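Local structure of beta-glucosidase (Saccharopolyspora erythraea D, 5M6G) at residues 153-158 against 204-209; 209-214 against 264-269; 139-144 against 403-408. The protein probably hydrolyses terminal, non-reducing beta-D-glucosyl residues with release of beta-D-glucose, as a member of glycoside hydrolase family 3. All blocks are in the same frame, centred on the assembly; numbering follows the deposited sequence.

Contact 1 (153-158 against 204-209); sequences GNPDLV and ASAMTS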
loop_
_atom_site.group_PDB
_atom_site.type_symbol
_atom_site.label_atom_id
_atom_site.label_comp_id
_atom_site.label_asym_id
_atom_site.label_seq_id
_atom_site.Cartn_x
_atom_site.Cartn_y
_atom_site.Cartn_z
ATOM N N GLY A 153 0.667 -7.304 -15.086
ATOM C CA GLY A 153 1.967 -7.576 -15.679
ATOM C C GLY A 153 2.588 -6.392 -16.390
ATOM O O GLY A 153 3.389 -6.583 -17.310
ATOM N N ASN A 154 2.255 -5.166 -15.975
ATOM C CA ASN A 154 2.615 -3.947 -16.699
ATOM C C ASN A 154 3.372 -2.995 -15.776
ATOM O O ASN A 154 2.762 -2.121 -15.136
ATOM C CB ASN A 154 1.354 -3.292 -17.258
ATOM C CG ASN A 154 1.650 -2.122 -18.158
ATOM O OD1 ASN A 154 2.775 -1.619 -18.200
ATOM N ND2 ASN A 154 0.626 -1.668 -18.891
ATOM N N PRO A 155 4.702 -3.119 -15.682
ATOM C CA PRO A 155 5.466 -2.224 -14.789
ATOM C C PRO A 155 5.421 -0.768 -15.200
ATOM O O PRO A 155 5.507 0.122 -14.340
ATOM C CB PRO A 155 6.900 -2.771 -14.870
ATOM C CG PRO A 155 6.768 -4.154 -15.448
ATOM C CD PRO A 155 5.548 -4.149 -16.307
ATOM N N ASP A 156 5.335 -0.488 -16.496
ATOM C CA ASP A 156 5.276 0.903 -16.924
ATOM C C ASP A 156 4.012 1.576 -16.405
ATOM O O ASP A 156 4.045 2.733 -15.961
ATOM C CB ASP A 156 5.356 0.978 -18.444
ATOM C CG ASP A 156 5.625 2.374 -18.928
ATOM O OD1 ASP A 156 6.765 2.851 -18.727
ATOM O OD2 ASP A 156 4.707 2.991 -19.499
ATOM N N LEU A 157 2.891 0.851 -16.431
ATOM C CA LEU A 157 1.642 1.362 -15.877
ATOM C C LEU A 157 1.765 1.647 -14.385
ATOM O O LEU A 157 1.259 2.662 -13.894
ATOM C CB LEU A 157 0.524 0.351 -16.121
ATOM C CG LEU A 157 -0.842 0.668 -15.513
ATOM C CD1 LEU A 157 -1.480 1.815 -16.282
ATOM C CD2 LEU A 157 -1.729 -0.590 -15.541
ATOM N N VAL A 158 2.411 0.745 -13.644
ATOM C CA VAL A 158 2.578 0.946 -12.208
ATOM C C VAL A 158 3.449 2.170 -11.947
ATOM O O VAL A 158 3.189 2.956 -11.025
ATOM C CB VAL A 158 3.146 -0.336 -11.567
ATOM C CG1 VAL A 158 3.751 -0.070 -10.175
ATOM C CG2 VAL A 158 2.049 -1.407 -11.513
ATOM N N ALA A 204 7.000 -8.765 -7.553
ATOM C CA ALA A 204 7.274 -7.567 -6.776
ATOM C C ALA A 204 8.471 -6.811 -7.329
ATOM O O ALA A 204 8.441 -5.585 -7.414
ATOM C CB ALA A 204 7.498 -7.938 -5.310
ATOM N N SER A 205 9.541 -7.524 -7.703
ATOM C CA SER A 205 10.736 -6.838 -8.194
ATOM C C SER A 205 10.424 -5.987 -9.420
ATOM O O SER A 205 10.856 -4.830 -9.514
ATOM C CB SER A 205 11.836 -7.851 -8.516
ATOM O OG SER A 205 12.286 -8.495 -7.342
ATOM N N ALA A 206 9.673 -6.540 -10.373
ATOM C CA ALA A 206 9.321 -5.767 -11.555
ATOM C C ALA A 206 8.486 -4.550 -11.193
ATOM O O ALA A 206 8.633 -3.485 -11.808
ATOM C CB ALA A 206 8.570 -6.652 -12.553
ATOM N N MET A 207 7.629 -4.668 -10.188
ATOM C CA MET A 207 6.730 -3.573 -9.864
ATOM C C MET A 207 7.350 -2.550 -8.910
ATOM O O MET A 207 6.663 -1.609 -8.501
ATOM C CB MET A 207 5.415 -4.110 -9.300
ATOM C CG MET A 207 4.684 -5.044 -10.263
ATOM S SD MET A 207 4.404 -4.274 -11.871
ATOM C CE MET A 207 3.142 -5.388 -12.524
ATOM N N THR A 208 8.629 -2.700 -8.564
ATOM C CA THR A 208 9.293 -1.610 -7.866
ATOM C C THR A 208 9.454 -0.396 -8.767
ATOM O O THR A 208 9.919 0.648 -8.301
ATOM C CB THR A 208 10.666 -2.055 -7.323
ATOM O OG1 THR A 208 11.533 -2.382 -8.416
ATOM C CG2 THR A 208 10.520 -3.258 -6.408
ATOM N N SER A 209 9.069 -0.508 -10.044
ATOM C CA SER A 209 8.892 0.675 -10.876
ATOM C C SER A 209 7.982 1.709 -10.213
ATOM O O SER A 209 8.045 2.891 -10.563
ATOM C CB SER A 209 8.333 0.257 -12.239
ATOM O OG SER A 209 6.997 -0.184 -12.108
#
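Met207 pushes its thioether into a hollow at the start of helix 155-170, whose walls are Gly153, Asn154, Pro155 and Val158. The sulfur sits between Pro155 and Val158, SD being 3.7 Å from Pro155 CA and equally far from Val158 CG2, while the methyl reaches further in, Met207 CE lying 3.6 Å from Asn154 N. A bend in the chain (chi2 -55°) turns the sulfur back toward the proline instead of letting it run on past, and the side chains of Val158 and Met207 cross at about a right angle. Met207 is modelled in two conformers, and this fit is that of one of them. A second bump is the ring of Pro155: its CB sits 3.6 Å from Ala206 O, with CG facing Ala206 CB at 4.2 Å. The other methyl of Val158 lies against the type I turn from Ala206 to Ser209, CG1 being 3.7 Å from Met207 O. One polar bond pins these surfaces together: Ser209 OG donates to Pro155 O at 2.7 Å, the hydroxyl standing 28° out of the carbonyl plane. The helix end being gripped is itself capped, since Asn154 at the N-cap accepts from Leu157 N through OD1 and gives its amide ND2 to Glu411. Around the contact, Leu149 of helix 146-152 backs Val158, helix 399-412 packs against Leu157, and helix 261-268 packs against Ala204, Ser205 and Thr208. The turn between helices 201-206 and 209-215 packs against the start of helix 155-170.

Contact 2 (209-214 against 264-269); sequences SAVTGL and REAIAR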
loop_
_atom_site.group_PDB
_atom_site.type_symbol
_atom_site.label_atom_id
_atom_site.label_comp_id
_atom_site.label_asym_id
_atom_site.label_seq_id
_atom_site.Cartn_x
_atom_site.Cartn_y
_atom_site.Cartn_z
ATOM N N SER A 209 9.069 -0.508 -10.044
ATOM C CA SER A 209 8.892 0.675 -10.876
ATOM C C SER A 209 7.982 1.709 -10.213
ATOM O O SER A 209 8.045 2.891 -10.563
ATOM C CB SER A 209 8.333 0.257 -12.239
ATOM O OG SER A 209 6.997 -0.184 -12.108
ATOM N N ALA A 210 7.142 1.295 -9.257
ATOM C CA ALA A 210 6.389 2.261 -8.458
ATOM C C ALA A 210 7.314 3.270 -7.790
ATOM O O ALA A 210 6.955 4.447 -7.633
ATOM C CB ALA A 210 5.558 1.539 -7.400
ATOM N N VAL A 211 8.506 2.824 -7.378
ATOM C CA VAL A 211 9.472 3.720 -6.737
ATOM C C VAL A 211 9.893 4.816 -7.704
ATOM O O VAL A 211 9.972 6.003 -7.347
ATOM C CB VAL A 211 10.695 2.923 -6.247
ATOM C CG1 VAL A 211 11.788 3.880 -5.721
ATOM C CG2 VAL A 211 10.293 1.927 -5.170
ATOM N N THR A 212 10.205 4.423 -8.937
ATOM C CA THR A 212 10.654 5.382 -9.936
ATOM C C THR A 212 9.557 6.384 -10.260
ATOM O O THR A 212 9.835 7.570 -10.478
ATOM C CB THR A 212 11.104 4.638 -11.190
ATOM O OG1 THR A 212 12.101 3.672 -10.825
ATOM C CG2 THR A 212 11.663 5.605 -12.222
ATOM N N GLY A 213 8.302 5.934 -10.276
ATOM C CA GLY A 213 7.205 6.856 -10.525
ATOM C C GLY A 213 7.029 7.853 -9.393
ATOM O O GLY A 213 6.901 9.059 -9.622
ATOM N N LEU A 214 7.030 7.358 -8.153
ATOM C CA LEU A 214 6.843 8.225 -6.995
ATOM C C LEU A 214 7.968 9.246 -6.885
ATOM O O LEU A 214 7.723 10.441 -6.678
ATOM C CB LEU A 214 6.765 7.372 -5.724
ATOM C CG LEU A 214 5.462 6.617 -5.435
ATOM C CD1 LEU A 214 5.704 5.505 -4.425
ATOM C CD2 LEU A 214 4.421 7.599 -4.902
ATOM N N ARG A 264 16.337 -5.380 -3.138
ATOM C CA ARG A 264 17.514 -5.073 -3.949
ATOM C C ARG A 264 17.142 -4.206 -5.147
ATOM O O ARG A 264 17.814 -3.211 -5.442
ATOM C CB ARG A 264 18.176 -6.378 -4.411
ATOM C CG ARG A 264 19.654 -6.283 -4.710
ATOM C CD ARG A 264 20.201 -7.612 -5.256
ATOM N NE ARG A 264 20.182 -8.702 -4.280
ATOM C CZ ARG A 264 21.169 -8.941 -3.423
ATOM N NH1 ARG A 264 22.240 -8.156 -3.422
ATOM N NH2 ARG A 264 21.097 -9.957 -2.570
ATOM N N GLU A 265 16.066 -4.577 -5.856
ATOM C CA GLU A 265 15.615 -3.794 -7.004
ATOM C C GLU A 265 15.164 -2.397 -6.598
ATOM O O GLU A 265 15.416 -1.423 -7.316
ATOM C CB GLU A 265 14.472 -4.513 -7.722
ATOM C CG GLU A 265 14.932 -5.415 -8.852
ATOM C CD GLU A 265 15.574 -4.633 -9.978
ATOM O OE1 GLU A 265 14.842 -3.917 -10.696
ATOM O OE2 GLU A 265 16.813 -4.732 -10.131
ATOM N N ALA A 266 14.447 -2.282 -5.480
ATOM C CA ALA A 266 13.996 -0.958 -5.055
ATOM C C ALA A 266 15.189 -0.074 -4.730
ATOM O O ALA A 266 15.211 1.111 -5.077
ATOM C CB ALA A 266 13.060 -1.074 -3.852
ATOM N N ILE A 267 16.215 -0.653 -4.101
ATOM C CA ILE A 267 17.432 0.095 -3.794
ATOM C C ILE A 267 18.140 0.523 -5.076
ATOM O O ILE A 267 18.598 1.663 -5.195
ATOM C CB ILE A 267 18.337 -0.754 -2.884
ATOM C CG1 ILE A 267 17.684 -0.905 -1.505
ATOM C CG2 ILE A 267 19.739 -0.154 -2.778
ATOM C CD1 ILE A 267 18.317 -1.990 -0.641
ATOM N N ALA A 268 18.224 -0.374 -6.063
ATOM C CA ALA A 268 18.825 -0.011 -7.345
ATOM C C ALA A 268 18.099 1.156 -8.004
ATOM O O ALA A 268 18.730 1.981 -8.677
ATOM C CB ALA A 268 18.835 -1.220 -8.283
ATOM N N ARG A 269 16.779 1.247 -7.824
ATOM C CA ARG A 269 16.018 2.373 -8.351
ATOM C C ARG A 269 16.152 3.627 -7.508
ATOM O O ARG A 269 15.605 4.670 -7.889
ATOM C CB ARG A 269 14.539 2.002 -8.479
ATOM C CG ARG A 269 14.263 1.036 -9.598
ATOM C CD ARG A 269 12.796 0.631 -9.610
ATOM N NE ARG A 269 12.517 -0.338 -10.662
ATOM C CZ ARG A 269 12.255 -0.003 -11.921
ATOM N NH1 ARG A 269 12.241 1.276 -12.278
ATOM N NH2 ARG A 269 12.009 -0.944 -12.817
HETATM O O HOH W 1 14.523 5.024 -10.312
#
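In the TIM-barrel-type N-terminal domain of this family 3 glycoside hydrolase, helix 209-215 is joined to the residue just after helix 261-268, Arg269, which reaches Ser209 and Thr212. The side chain of Arg269 has CG beside the backbone N (chi1 -72°) and is extended from CG to NE, which carries the flat guanidinium over the backbone at Ser209. There one face of the group lies on backbone: Ser209 CA stands 3.5 Å above the guanidinium plane, over its centre. The edge is used differently. Arg269 NH1 donates to Thr212 OG1 at 2.8 Å with an N-H...O angle of 152°, the hydroxyl oxygen lying close to the guanidinium plane. A face covered by backbone and an edge tied to a hydroxyl together limit how the group can turn, and a weak hydrogen bond from Arg269 NE to Thr208 OG1 adds a further hold. Further from the charge the contact becomes apolar. Val211 spreads its two methyls between the helices, CG2 at 4.3 Å from Ala266 CB and CG1 equally far from Arg269 CB, and it also touches Pro180. Helix 155-170 lies against the near helix through Gln159, which meets both Ser209 and Thr212. The sorbitol pocket is not part of the contact, the side chain of Val211 being about 14 Å from the bound sorbitol. A water completes the polar arrangement: it donates to Arg269 O at 2.7 Å and hydrogen-bonds to Thr212 OG1 at 2.8 Å.

Contact 3 (139-144 against 403-408); sequences GATIYP and ELARQA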
loop_
_atom_site.group_PDB
_atom_site.type_symbol
_atom_site.label_atom_id
_atom_site.label_comp_id
_atom_site.label_asym_id
_atom_site.label_seq_id
_atom_site.Cartn_x
_atom_site.Cartn_y
_atom_site.Cartn_z
ATOM N N GLY A 139 -11.731 12.425 -2.253
ATOM C CA GLY A 139 -11.672 12.973 -3.591
ATOM C C GLY A 139 -10.386 12.705 -4.339
ATOM O O GLY A 139 -10.283 13.078 -5.513
ATOM N N ALA A 140 -9.397 12.084 -3.699
ATOM C CA ALA A 140 -8.203 11.642 -4.396
ATOM C C ALA A 140 -8.502 10.393 -5.215
ATOM O O ALA A 140 -9.373 9.595 -4.864
ATOM C CB ALA A 140 -7.080 11.348 -3.398
ATOM N N THR A 141 -7.762 10.230 -6.307
ATOM C CA THR A 141 -7.892 9.049 -7.155
ATOM C C THR A 141 -7.510 7.795 -6.381
ATOM O O THR A 141 -6.465 7.760 -5.728
ATOM C CB THR A 141 -6.980 9.190 -8.375
ATOM O OG1 THR A 141 -7.164 10.480 -8.972
ATOM C CG2 THR A 141 -7.274 8.108 -9.397
ATOM N N ILE A 142 -8.338 6.754 -6.466
ATOM C CA ILE A 142 -8.055 5.490 -5.787
ATOM C C ILE A 142 -7.739 4.438 -6.844
ATOM O O ILE A 142 -8.612 4.031 -7.624
ATOM C CB ILE A 142 -9.210 5.050 -4.879
ATOM C CG1 ILE A 142 -9.520 6.139 -3.831
ATOM C CG2 ILE A 142 -8.881 3.702 -4.217
ATOM C CD1 ILE A 142 -8.348 6.474 -2.914
ATOM N N TYR A 143 -6.484 3.992 -6.866
ATOM C CA TYR A 143 -5.970 3.040 -7.837
ATOM C C TYR A 143 -6.220 1.618 -7.359
ATOM O O TYR A 143 -6.481 1.391 -6.172
ATOM C CB TYR A 143 -4.469 3.290 -8.066
ATOM C CG TYR A 143 -4.222 4.640 -8.715
ATOM C CD1 TYR A 143 -4.357 4.807 -10.095
ATOM C CD2 TYR A 143 -3.907 5.751 -7.947
ATOM C CE1 TYR A 143 -4.170 6.053 -10.689
ATOM C CE2 TYR A 143 -3.703 6.995 -8.527
ATOM C CZ TYR A 143 -3.846 7.143 -9.894
ATOM O OH TYR A 143 -3.653 8.378 -10.469
ATOM N N PRO A 144 -6.198 0.638 -8.265
ATOM C CA PRO A 144 -6.275 -0.760 -7.826
ATOM C C PRO A 144 -5.191 -1.060 -6.800
ATOM O O PRO A 144 -4.081 -0.523 -6.866
ATOM C CB PRO A 144 -6.057 -1.552 -9.120
ATOM C CG PRO A 144 -6.553 -0.632 -10.209
ATOM C CD PRO A 144 -6.137 0.754 -9.734
ATOM N N GLU A 403 -8.466 8.428 -15.578
ATOM C CA GLU A 403 -8.312 7.638 -16.796
ATOM C C GLU A 403 -7.177 6.631 -16.653
ATOM O O GLU A 403 -7.284 5.483 -17.110
ATOM C CB GLU A 403 -8.065 8.564 -17.993
ATOM C CG GLU A 403 -7.888 7.860 -19.334
ATOM C CD GLU A 403 -9.033 6.898 -19.658
ATOM O OE1 GLU A 403 -10.192 7.158 -19.266
ATOM O OE2 GLU A 403 -8.789 5.845 -20.293
ATOM N N LEU A 404 -6.070 7.053 -16.041
ATOM C CA LEU A 404 -4.975 6.132 -15.755
ATOM C C LEU A 404 -5.437 5.017 -14.832
ATOM O O LEU A 404 -5.090 3.846 -15.029
ATOM C CB LEU A 404 -3.808 6.899 -15.127
ATOM C CG LEU A 404 -2.583 6.128 -14.638
ATOM C CD1 LEU A 404 -1.927 5.445 -15.809
ATOM C CD2 LEU A 404 -1.604 7.082 -13.961
ATOM N N ALA A 405 -6.218 5.367 -13.810
ATOM C CA ALA A 405 -6.708 4.364 -12.879
ATOM C C ALA A 405 -7.635 3.382 -13.581
ATOM O O ALA A 405 -7.541 2.171 -13.370
ATOM C CB ALA A 405 -7.429 5.039 -11.719
ATOM N N ARG A 406 -8.544 3.898 -14.413
ATOM C CA ARG A 406 -9.434 3.042 -15.187
ATOM C C ARG A 406 -8.649 2.073 -16.062
ATOM O O ARG A 406 -9.045 0.909 -16.234
ATOM C CB ARG A 406 -10.357 3.922 -16.037
ATOM C CG ARG A 406 -11.434 3.168 -16.798
ATOM C CD ARG A 406 -12.305 4.131 -17.592
ATOM N NE ARG A 406 -13.286 3.408 -18.403
ATOM C CZ ARG A 406 -14.117 3.986 -19.268
ATOM N NH1 ARG A 406 -14.080 5.295 -19.438
ATOM N NH2 ARG A 406 -14.973 3.255 -19.975
ATOM N N GLN A 407 -7.545 2.536 -16.647
ATOM C CA GLN A 407 -6.738 1.639 -17.457
ATOM C C GLN A 407 -6.128 0.541 -16.590
ATOM O O GLN A 407 -6.040 -0.618 -17.013
ATOM C CB GLN A 407 -5.665 2.435 -18.213
ATOM C CG GLN A 407 -4.776 1.578 -19.132
ATOM C CD GLN A 407 -5.548 0.941 -20.286
ATOM O OE1 GLN A 407 -6.589 1.450 -20.710
ATOM N NE2 GLN A 407 -5.035 -0.174 -20.801
ATOM N N ALA A 408 -5.756 0.877 -15.349
ATOM C CA ALA A 408 -5.232 -0.139 -14.439
ATOM C C ALA A 408 -6.325 -1.116 -14.020
ATOM O O ALA A 408 -6.076 -2.322 -13.909
ATOM C CB ALA A 408 -4.603 0.523 -13.212
#
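The ring of Tyr143 meets the methyl of Ala405 obliquely, and one of its faces carries the methyl of Thr141 from its own segment. Thr141 CG2 stands 3.6 Å above the ring plane, offset toward the rim, and itself touches Ala405 CB at 3.9 Å, so the three groups form one small cluster. Ala405 CB comes nearest at Tyr143 CD1, 3.5 Å away; Leu404 CG approaches obliquely from the other side of the ring plane, 4.3 Å from Tyr143 CE1. With CG beside the backbone N (chi1 -65°), the ring is laid along the helix instead of pointing straight into it. The puckered ring of Pro144 follows one turn on, its CG 3.8 Å from Ala408 CB. No hydrogen bond crosses between the segments. Segment 139-144 belongs to the long loop between strand 125-128 and helix 146-152 of the barrel-type N-terminal domain, whereas helix 399-412 leads into strand 414-418 at the edge of the six-stranded mixed sheet of the second domain. The loop is also tied toward that second domain by Ile142 N, which hydrogen-bonds to Ser564 OG. A magnesium site adjoins the cluster: its ligands are Glu167 and His401, and His401 touches both Thr141 and Tyr143. Thr141 OG1 hydrogen-bonds to Glu168 OE2 on helix 155-170, the helix whose Ile161, Ala164 and Thr165 also pack against Tyr143.

From the N terminus, the chain first lays down 139-144, which waits through more than 250 residues for helix 399-412 to close contact 3, the widest loop of the three. Contacts 1 and 2 are both nested inside it and follow in series: contact 1 closes when 204-209 returns to the head of helix 155-170, and contact 2 then opens at Ser209, which they share, to close at 264-269. Contacts 1 and 2 touch directly, with Thr208 O against Arg269 CD. Contact 1 also meets contact 3 where Leu157 packs on Leu404 and Ala408, linking the N-terminal domain's helices to helix 399-412. Contacts 2 and 3 do not touch.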